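Local coordinates for protein HAD-superfamily hydrolase, subfamily IA, variant 1 (Ehrlichia chaffeensis, PDB 3KZX) that probably catalyses the hydrolysis of 2-phosphoglycolate to glycolate and phosphate, as a phosphatase of the HAD-like superfamily, at residues Ser68-Pro71 against Lys72-Thr76; Phe102-Asn105 against Asp106-Glu110; Asp185-Ser188 against Asp189-Ser192. One frame throughout, in Å; residues are numbered along the deposited sequence.

The three local contacts follow one another along the chain. Interaction 1 lies in helix 70-78 of the helical cap, its centre about 21 Å from that of interaction 2 and about 26 Å from that of interaction 3. Interaction 2 is where the chain comes back from the cap: strand 103-104 pairs with strand 37-38, then leads into helix 108-117 of the core. Interaction 3 opens helix 187-195, after strand 180-184 of the parallel sheet; its centre is about 20 Å from that of interaction 2, on the opposite side of the chain's centre. They sample cap, flap and Rossmann-like core; in such enzymes the active site lies between cap and core, with interaction 3 on the core side.

Interaction 1: residues Ser68-Pro71 against Lys72-Thr76; sequences STIP and KYLIT
The opening turns of helix 70-78, in the helical cap, tie Thr69, Ile70 and Pro71 to Tyr73, Leu74 and Ile75 by three successive bonds of the alpha-helical i to i+4 pattern. Tyr73 N donates to Thr69 O at 3.0 Å. Leu74 N reaches Ile70 O at 2.8 Å, and Ile75 N reaches Pro71 O at 2.9 Å. One residue earlier the pattern is broken by water 1, which accepts from Lys72 N at 2.9 Å and donates to Ser68 O; a water bridge stands in for the direct Lys72 N to Ser68 O bond. Pro71 suits a first helical turn, since it has no N-H to offer and none is needed there.

The apolar side of this turn is made by Ile70 and Leu74, lying alongside each other and pointing the same way. CG2 of Ile70, set anti to the backbone N, meets CD1 of Leu74 at 3.6 Å. From this pair Ile70 packs on Ile43, Leu62 and Ile65, while Leu74 and Ile75 both rest on Trp82 of helix 82-95, the next helix of the cap. Ile75 runs back beside Pro71, its CG1 3.3 Å from Pro71 O. On Tyr73 the ring leaves the turn, CG anti to the backbone N (chi1 -172°), and the side chain touches Ile65; Tyr73 O accepts from Thr76 OG1 at 2.8 Å.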
ATOM      1  N   SER A  68      18.434  -9.708   4.071  1.00 14.09           N
ATOM      2  CA  SER A  68      17.834 -10.311   2.882  0.50 14.23           C
ATOM      3  C   SER A  68      17.320 -11.720   3.142  1.00 13.61           C
ATOM      4  O   SER A  68      16.513 -12.245   2.382  1.00 13.11           O
ATOM      5  CB  SER A  68      18.879 -10.367   1.767  0.50 14.78           C
ATOM      6  OG  SER A  68      18.399 -11.078   0.645  0.50 16.91           O
ATOM      7  N   THR A  69      17.842 -12.344   4.193  1.00 12.48           N
ATOM      8  CA  THR A  69      17.461 -13.709   4.569  1.00 12.29           C
ATOM      9  C   THR A  69      16.348 -13.741   5.593  1.00 11.93           C
ATOM     10  O   THR A  69      15.691 -14.763   5.734  1.00 12.05           O
ATOM     11  CB  THR A  69      18.698 -14.461   5.099  1.00 11.74           C
ATOM     12  OG1 THR A  69      19.654 -14.513   4.047  1.00 10.65           O
ATOM     13  CG2 THR A  69      18.362 -15.879   5.568  1.00 11.00           C
ATOM     14  N   ILE A  70      16.141 -12.622   6.293  1.00 12.60           N
ATOM     15  CA  ILE A  70      15.145 -12.524   7.363  1.00 12.94           C
ATOM     16  C   ILE A  70      13.783 -13.069   6.951  1.00 13.75           C
ATOM     17  O   ILE A  70      13.212 -13.875   7.682  1.00 13.33           O
ATOM     18  CB  ILE A  70      15.020 -11.080   7.930  1.00 13.67           C
ATOM     19  CG1 ILE A  70      16.257 -10.702   8.738  1.00 13.31           C
ATOM     20  CG2 ILE A  70      13.797 -10.945   8.836  1.00 13.17           C
ATOM     21  CD1 ILE A  70      16.431 -11.543   9.973  1.00 15.56           C
ATOM     22  N   PRO A  71      13.256 -12.654   5.783  1.00 14.56           N
ATOM     23  CA  PRO A  71      11.921 -13.152   5.426  1.00 14.92           C
ATOM     24  C   PRO A  71      11.818 -14.672   5.285  1.00 14.19           C
ATOM     25  O   PRO A  71      10.906 -15.280   5.872  1.00 14.63           O
ATOM     26  CB  PRO A  71      11.626 -12.454   4.094  1.00 15.67           C
ATOM     27  CG  PRO A  71      12.543 -11.252   4.084  1.00 16.06           C
ATOM     28  CD  PRO A  71      13.771 -11.705   4.787  1.00 15.35           C
ATOM     29  N   LYS A  72      12.747 -15.292   4.548  1.00 12.94           N
ATOM     30  CA  LYS A  72      12.708 -16.764   4.399  1.00 13.03           C
ATOM     31  C   LYS A  72      12.918 -17.440   5.717  1.00 11.07           C
ATOM     32  O   LYS A  72      12.273 -18.430   6.028  1.00 10.51           O
ATOM     33  CB  LYS A  72      13.718 -17.280   3.376  1.00 13.43           C
ATOM     34  CG  LYS A  72      13.096 -17.376   1.967  1.00 18.06           C
ATOM     35  CD  LYS A  72      14.113 -17.686   0.870  1.00 20.68           C
ATOM     36  CE  LYS A  72      13.522 -17.462  -0.538  1.00 22.45           C
ATOM     37  NZ  LYS A  72      13.079 -18.716  -1.188  1.00 25.24           N
ATOM     38  N   TYR A  73      13.804 -16.894   6.525  1.00 10.76           N
ATOM     39  CA  TYR A  73      14.005 -17.447   7.860  1.00 10.48           C
ATOM     40  C   TYR A  73      12.718 -17.406   8.690  1.00 11.00           C
ATOM     41  O   TYR A  73      12.356 -18.413   9.312  1.00 11.07           O
ATOM     42  CB  TYR A  73      15.115 -16.700   8.585  1.00 10.00           C
ATOM     43  CG  TYR A  73      15.521 -17.313   9.878  1.00  9.09           C
ATOM     44  CD1 TYR A  73      16.500 -18.300   9.926  1.00  6.61           C
ATOM     45  CD2 TYR A  73      14.981 -16.878  11.067  1.00 11.52           C
ATOM     46  CE1 TYR A  73      16.900 -18.854  11.138  1.00  6.67           C
ATOM     47  CE2 TYR A  73      15.363 -17.428  12.271  1.00 10.57           C
ATOM     48  CZ  TYR A  73      16.316 -18.398  12.309  1.00  8.28           C
ATOM     49  OH  TYR A  73      16.680 -18.933  13.514  1.00  6.96           O
ATOM     50  N   LEU A  74      12.052 -16.251   8.728  1.00 11.87           N
ATOM     51  CA  LEU A  74      10.814 -16.104   9.517  1.00 12.71           C
ATOM     52  C   LEU A  74       9.699 -17.026   8.992  1.00 13.05           C
ATOM     53  O   LEU A  74       8.955 -17.620   9.776  1.00 13.56           O
ATOM     54  CB  LEU A  74      10.321 -14.657   9.502  1.00 12.84           C
ATOM     55  CG  LEU A  74      11.181 -13.626  10.242  1.00 13.87           C
ATOM     56  CD1 LEU A  74      10.671 -12.192  10.014  1.00 15.82           C
ATOM     57  CD2 LEU A  74      11.268 -13.936  11.718  1.00 12.40           C
ATOM     58  N   ILE A  75       9.619 -17.179   7.675  1.00 13.69           N
ATOM     59  CA  ILE A  75       8.618 -18.057   7.094  1.00 13.87           C
ATOM     60  C   ILE A  75       8.770 -19.456   7.634  1.00 13.81           C
ATOM     61  O   ILE A  75       7.775 -20.085   8.021  1.00 13.75           O
ATOM     62  CB  ILE A  75       8.649 -18.062   5.555  1.00 14.54           C
ATOM     63  CG1 ILE A  75       8.085 -16.744   5.013  1.00 15.99           C
ATOM     64  CG2 ILE A  75       7.847 -19.256   5.002  1.00 15.65           C
ATOM     65  CD1 ILE A  75       8.514 -16.391   3.589  1.00 19.76           C
ATOM     66  N   THR A  76      10.008 -19.961   7.696  1.00 13.68           N
ATOM     67  CA  THR A  76      10.213 -21.321   8.194  1.00 12.83           C
ATOM     68  C   THR A  76      10.002 -21.420   9.714  1.00 12.73           C
ATOM     69  O   THR A  76       9.592 -22.460  10.212  1.00 11.62           O
ATOM     70  CB  THR A  76      11.622 -21.842   7.851  1.00 12.80           C
ATOM     71  OG1 THR A  76      12.596 -21.044   8.525  1.00 12.58           O
ATOM     72  CG2 THR A  76      11.863 -21.771   6.346  1.00 13.04           C
TER
HETATM   73  O   HOH W   1      14.461 -14.226   2.443  1.00 18.41           O

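Interaction 2: residues Phe102-Asn105 against Asp106-Glu110; sequences FMLN and DGAIE
Leu104 and Ile109 meet at about a right angle, the leucine branch coming across the isoleucine's longer arm. The touch is CD1 of Leu104 against CG1 of Ile109 at 3.5 Å, tighter than usual for two carbons. Leu104 has CG anti to its carbonyl carbon (chi1 -68°), which carries the branched end over toward the start of the helix. Closer to the backbone, CB of Leu104 faces CB of Ala108 at 4.1 Å. The leucine also packs on Ile37 of the partner strand, while the alanine is covered by Phe218 of helix 218-229.

Ala108 has a second neighbour: Ala108 CB sits 3.3 Å from Asn105 O. That oxygen takes two donors. Ala108 N donates to Asn105 O at 3.2 Å, and water 2 donates to Asn105 O at 3.1 Å. The same water accepts from Ile109 N at 3.0 Å, so water 2 joins Ile109 N to Asn105 O. The amide of Asn105 is held at both ends: ND2 binds Thr35 O, and OD1 accepts at 2.6 Å from water 3, which in turn accepts from Asp106 N. These grips fix the rotation of the amide, and its side chain also touches Phe218.

The backbone reverses between the packed leucine and the helix by a type II beta turn from Asn105 to Ala108. Gly107 stands at its third position with positive phi (83°), where a side chain would jam against the preceding carbonyl O, and it is also the N-cap of helix 108-117. Strand 103-104 is the second strand of the flap hairpin, re-entering the core after the cap inserted between the hairpin's strands, as in HAD enzymes with a C1 cap.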
ATOM      1  N   PHE A 102      11.960   1.282   4.042  1.00 13.70           N
ATOM      2  CA  PHE A 102      11.467   0.352   3.017  1.00 12.31           C
ATOM      3  C   PHE A 102      11.713   0.884   1.631  1.00 11.27           C
ATOM      4  O   PHE A 102      11.734   2.106   1.386  1.00 11.18           O
ATOM      5  CB  PHE A 102       9.957   0.106   3.147  1.00 12.35           C
ATOM      6  CG  PHE A 102       9.536  -0.566   4.402  1.00 10.78           C
ATOM      7  CD1 PHE A 102      10.174  -1.719   4.850  1.00 11.09           C
ATOM      8  CD2 PHE A 102       8.445  -0.091   5.113  1.00 11.46           C
ATOM      9  CE1 PHE A 102       9.757  -2.333   6.006  1.00 12.76           C
ATOM     10  CE2 PHE A 102       8.023  -0.713   6.272  1.00 12.49           C
ATOM     11  CZ  PHE A 102       8.683  -1.851   6.711  1.00 12.94           C
ATOM     12  N   MET A 103      11.814  -0.052   0.701  1.00 10.93           N
ATOM     13  CA  MET A 103      11.948   0.291  -0.685  0.50 10.58           C
ATOM     14  C   MET A 103      10.592   0.116  -1.346  1.00  9.52           C
ATOM     15  O   MET A 103       9.766  -0.634  -0.868  1.00  8.26           O
ATOM     16  CB  MET A 103      13.012  -0.582  -1.298  0.50 11.40           C
ATOM     17  CG  MET A 103      14.343  -0.439  -0.563  0.50 13.78           C
ATOM     18  SD  MET A 103      14.966   1.263  -0.624  0.50 19.62           S
ATOM     19  CE  MET A 103      14.480   1.976   0.940  0.50 18.46           C
ATOM     20  N   LEU A 104      10.370   0.856  -2.415  1.00  7.86           N
ATOM     21  CA  LEU A 104       9.223   0.667  -3.259  1.00  7.98           C
ATOM     22  C   LEU A 104       9.295  -0.676  -3.999  1.00  7.20           C
ATOM     23  O   LEU A 104      10.385  -1.228  -4.252  1.00  6.72           O
ATOM     24  CB  LEU A 104       9.154   1.817  -4.275  1.00  8.73           C
ATOM     25  CG  LEU A 104       8.856   3.240  -3.790  1.00  9.64           C
ATOM     26  CD1 LEU A 104       9.116   4.288  -4.925  1.00 11.24           C
ATOM     27  CD2 LEU A 104       7.432   3.362  -3.328  1.00 12.68           C
ATOM     28  N   ASN A 105       8.138  -1.233  -4.306  1.00  6.66           N
ATOM     29  CA  ASN A 105       8.080  -2.393  -5.142  1.00  7.09           C
ATOM     30  C   ASN A 105       8.545  -2.055  -6.548  1.00  7.31           C
ATOM     31  O   ASN A 105       8.441  -0.924  -6.990  1.00  6.13           O
ATOM     32  CB  ASN A 105       6.657  -2.971  -5.184  1.00  7.15           C
ATOM     33  CG  ASN A 105       6.425  -3.968  -4.075  1.00  8.29           C
ATOM     34  OD1 ASN A 105       7.223  -4.874  -3.911  1.00  7.93           O
ATOM     35  ND2 ASN A 105       5.339  -3.811  -3.314  1.00  5.12           N
ATOM     36  N   ASP A 106       9.005  -3.080  -7.251  1.00  8.38           N
ATOM     37  CA  ASP A 106       9.503  -2.923  -8.629  1.00  8.40           C
ATOM     38  C   ASP A 106       8.468  -2.271  -9.533  1.00  8.74           C
ATOM     39  O   ASP A 106       7.309  -2.662  -9.537  1.00  8.70           O
ATOM     40  CB  ASP A 106       9.837  -4.284  -9.228  1.00  8.41           C
ATOM     41  CG  ASP A 106      11.024  -4.982  -8.548  1.00 12.30           C
ATOM     42  OD1 ASP A 106      11.755  -4.373  -7.755  1.00 12.39           O
ATOM     43  OD2 ASP A 106      11.187  -6.187  -8.795  1.00 13.85           O
ATOM     44  N   GLY A 107       8.909  -1.315 -10.345  1.00  7.98           N
ATOM     45  CA  GLY A 107       8.030  -0.674 -11.308  1.00  7.74           C
ATOM     46  C   GLY A 107       7.175   0.464 -10.780  1.00  7.34           C
ATOM     47  O   GLY A 107       6.594   1.172 -11.578  1.00  6.49           O
ATOM     48  N   ALA A 108       7.156   0.683  -9.457  1.00  8.36           N
ATOM     49  CA  ALA A 108       6.266   1.676  -8.837  1.00  8.73           C
ATOM     50  C   ALA A 108       6.574   3.082  -9.318  1.00  9.43           C
ATOM     51  O   ALA A 108       5.658   3.788  -9.794  1.00  7.96           O
ATOM     52  CB  ALA A 108       6.363   1.616  -7.278  1.00  9.03           C
ATOM     53  N   ILE A 109       7.849   3.510  -9.212  1.00  9.39           N
ATOM     54  CA  ILE A 109       8.208   4.854  -9.674  1.00  9.30           C
ATOM     55  C   ILE A 109       7.915   5.059 -11.160  1.00  8.30           C
ATOM     56  O   ILE A 109       7.420   6.113 -11.557  1.00  7.26           O
ATOM     57  CB  ILE A 109       9.702   5.201  -9.435  1.00 10.27           C
ATOM     58  CG1 ILE A 109       9.899   5.675  -8.006  1.00 14.01           C
ATOM     59  CG2 ILE A 109      10.139   6.383 -10.370  1.00 11.36           C
ATOM     60  CD1 ILE A 109       9.937   7.195  -7.907  1.00 17.85           C
ATOM     61  N   GLU A 110       8.233   4.064 -11.997  1.00  7.16           N
ATOM     62  CA  GLU A 110       7.917   4.175 -13.431  1.00  7.45           C
ATOM     63  C   GLU A 110       6.435   4.405 -13.690  1.00  7.03           C
ATOM     64  O   GLU A 110       6.070   5.222 -14.550  1.00  6.45           O
ATOM     65  CB  GLU A 110       8.408   2.968 -14.206  1.00  8.00           C
ATOM     66  CG  GLU A 110       9.904   2.969 -14.318  1.00 12.64           C
ATOM     67  CD  GLU A 110      10.503   1.612 -14.487  1.00 18.32           C
ATOM     68  OE1 GLU A 110      10.971   1.039 -13.477  1.00 18.68           O
ATOM     69  OE2 GLU A 110      10.541   1.154 -15.645  1.00 23.80           O
TER
HETATM   70  O   HOH W   2       9.862   1.636  -7.998  1.00  8.22           O
HETATM   71  O   HOH W   3       8.665  -5.622  -6.001  1.00  9.70           O

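Interaction 3: residues Asp185-Ser188 against Asp189-Ser192; sequences DSIS and DIQS
Ser186, Ile187 and Ser188 start helix 187-195 by accepting, one after another, the N-H groups of Ile190, Gln191 and Ser192. Ile190 N lies 3.1 Å from Ser186 O, and Gln191 N 2.8 Å from Ile187 O. Ser192 N binds Ser188 O at 2.9 Å. The segment follows strand 180-184 after a short loop and starts the helix of the beta-alpha-beta unit that returns to strand 199-203.

Ser186 is the N-cap. With OG between the backbone N and the carbonyl carbon (chi1 67°), its hydroxyl oxygen turns in over the first turn and accepts from Asp189 N at 3.0 Å. This side-chain bond caps an N-H in the first turn of the helix. The carboxylate of Asp189 swings back past this hydroxyl toward Asp185; Asp189 CG lies 3.0 Å from Ser186 OG. Asp185 OD1 and Asp189 OD2 come within 3.7 Å, and the two carboxylate planes stand 79° apart. CD1 of Ile187 and CD1 of Ile190 touch more loosely at 4.3 Å. Ser192 is buried, with its OG hydrogen-bonded to Ser161 O.

Asp189 OD1 makes a salt bridge with Lys159, whereas OD2 has Asp31 OD2 close by as another carboxylate; Asp185 touches Asp31 too. Asp185 and Asp189, four residues apart just after strand 180-184, match the acidic pair of HAD motif IV, which in relatives helps to hold magnesium. Acidic groups drawn together beside a lysine at the start of a helix are therefore consistent with a site made to receive a cation and a phosphate group.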
ATOM      1  N   ASP A 185      -3.626  -4.116  -2.436  1.00  6.30           N
ATOM      2  CA  ASP A 185      -3.306  -5.529  -2.241  1.00  6.43           C
ATOM      3  C   ASP A 185      -4.323  -6.281  -1.407  1.00  7.38           C
ATOM      4  O   ASP A 185      -4.430  -7.509  -1.534  1.00  7.13           O
ATOM      5  CB  ASP A 185      -1.942  -5.708  -1.585  1.00  7.03           C
ATOM      6  CG  ASP A 185      -1.917  -5.159  -0.192  1.00  8.07           C
ATOM      7  OD1 ASP A 185      -1.974  -3.935  -0.071  1.00  9.29           O
ATOM      8  OD2 ASP A 185      -1.884  -5.955   0.763  1.00  8.47           O
ATOM      9  N   SER A 186      -5.066  -5.571  -0.575  1.00  7.86           N
ATOM     10  CA  SER A 186      -5.874  -6.196   0.464  1.00  7.10           C
ATOM     11  C   SER A 186      -7.346  -6.266   0.133  1.00  8.02           C
ATOM     12  O   SER A 186      -7.874  -5.504  -0.677  1.00  6.51           O
ATOM     13  CB  SER A 186      -5.720  -5.443   1.798  1.00  7.07           C
ATOM     14  OG  SER A 186      -6.278  -4.148   1.702  1.00  5.87           O
ATOM     15  N   ILE A 187      -8.025  -7.194   0.811  1.00  7.81           N
ATOM     16  CA  ILE A 187      -9.486  -7.227   0.771  1.00  7.79           C
ATOM     17  C   ILE A 187     -10.114  -5.923   1.242  1.00  6.67           C
ATOM     18  O   ILE A 187     -11.079  -5.457   0.647  1.00  5.43           O
ATOM     19  CB  ILE A 187     -10.070  -8.415   1.572  1.00  8.32           C
ATOM     20  CG1 ILE A 187      -9.542  -9.790   1.092  1.00 10.96           C
ATOM     21  CG2 ILE A 187     -11.638  -8.362   1.551  1.00  9.75           C
ATOM     22  CD1 ILE A 187      -9.135  -9.887  -0.358  1.00 17.96           C
ATOM     23  N   SER A 188      -9.598  -5.318   2.312  1.00  7.05           N
ATOM     24  CA  SER A 188     -10.138  -4.049   2.754  1.00  7.76           C
ATOM     25  C   SER A 188      -9.998  -2.971   1.659  1.00  6.23           C
ATOM     26  O   SER A 188     -10.871  -2.117   1.527  1.00  6.77           O
ATOM     27  CB  SER A 188      -9.566  -3.574   4.120  1.00  7.49           C
ATOM     28  OG  SER A 188      -8.187  -3.346   4.078  1.00 14.77           O
ATOM     29  N   ASP A 189      -8.912  -2.997   0.886  1.00  4.68           N
ATOM     30  CA  ASP A 189      -8.779  -2.041  -0.214  1.00  4.97           C
ATOM     31  C   ASP A 189      -9.868  -2.269  -1.265  1.00  5.54           C
ATOM     32  O   ASP A 189     -10.498  -1.329  -1.730  1.00  6.22           O
ATOM     33  CB  ASP A 189      -7.409  -2.145  -0.900  1.00  5.85           C
ATOM     34  CG  ASP A 189      -6.296  -1.652  -0.036  1.00  6.42           C
ATOM     35  OD1 ASP A 189      -6.561  -0.835   0.877  1.00  7.25           O
ATOM     36  OD2 ASP A 189      -5.129  -2.052  -0.264  1.00  8.00           O
ATOM     37  N   ILE A 190     -10.058  -3.523  -1.629  1.00  6.37           N
ATOM     38  CA  ILE A 190     -11.063  -3.906  -2.617  1.00  7.36           C
ATOM     39  C   ILE A 190     -12.447  -3.515  -2.158  1.00  7.43           C
ATOM     40  O   ILE A 190     -13.202  -2.916  -2.909  1.00  7.07           O
ATOM     41  CB  ILE A 190     -10.970  -5.418  -2.925  1.00  6.73           C
ATOM     42  CG1 ILE A 190      -9.656  -5.732  -3.642  1.00  8.52           C
ATOM     43  CG2 ILE A 190     -12.156  -5.902  -3.742  1.00  7.68           C
ATOM     44  CD1 ILE A 190      -9.356  -7.189  -3.689  1.00 12.94           C
ATOM     45  N   GLN A 191     -12.783  -3.841  -0.915  1.00  7.65           N
ATOM     46  CA  GLN A 191     -14.104  -3.528  -0.374  1.00  8.26           C
ATOM     47  C   GLN A 191     -14.329  -1.989  -0.297  1.00  8.05           C
ATOM     48  O   GLN A 191     -15.392  -1.483  -0.657  1.00  7.77           O
ATOM     49  CB  GLN A 191     -14.203  -4.201   1.004  1.00  9.00           C
ATOM     50  CG  GLN A 191     -15.437  -3.875   1.808  1.00 14.51           C
ATOM     51  CD  GLN A 191     -16.635  -4.695   1.423  1.00 14.69           C
ATOM     52  OE1 GLN A 191     -17.759  -4.340   1.774  1.00 21.70           O
ATOM     53  NE2 GLN A 191     -16.414  -5.791   0.713  1.00 16.72           N
ATOM     54  N   SER A 192     -13.327  -1.243   0.159  1.00  7.56           N
ATOM     55  CA  SER A 192     -13.431   0.207   0.242  1.00  7.61           C
ATOM     56  C   SER A 192     -13.711   0.781  -1.155  1.00  8.29           C
ATOM     57  O   SER A 192     -14.603   1.643  -1.346  1.00  8.59           O
ATOM     58  CB  SER A 192     -12.137   0.748   0.857  1.00  8.39           C
ATOM     59  OG  SER A 192     -12.116   2.153   0.973  1.00 12.13           O
TER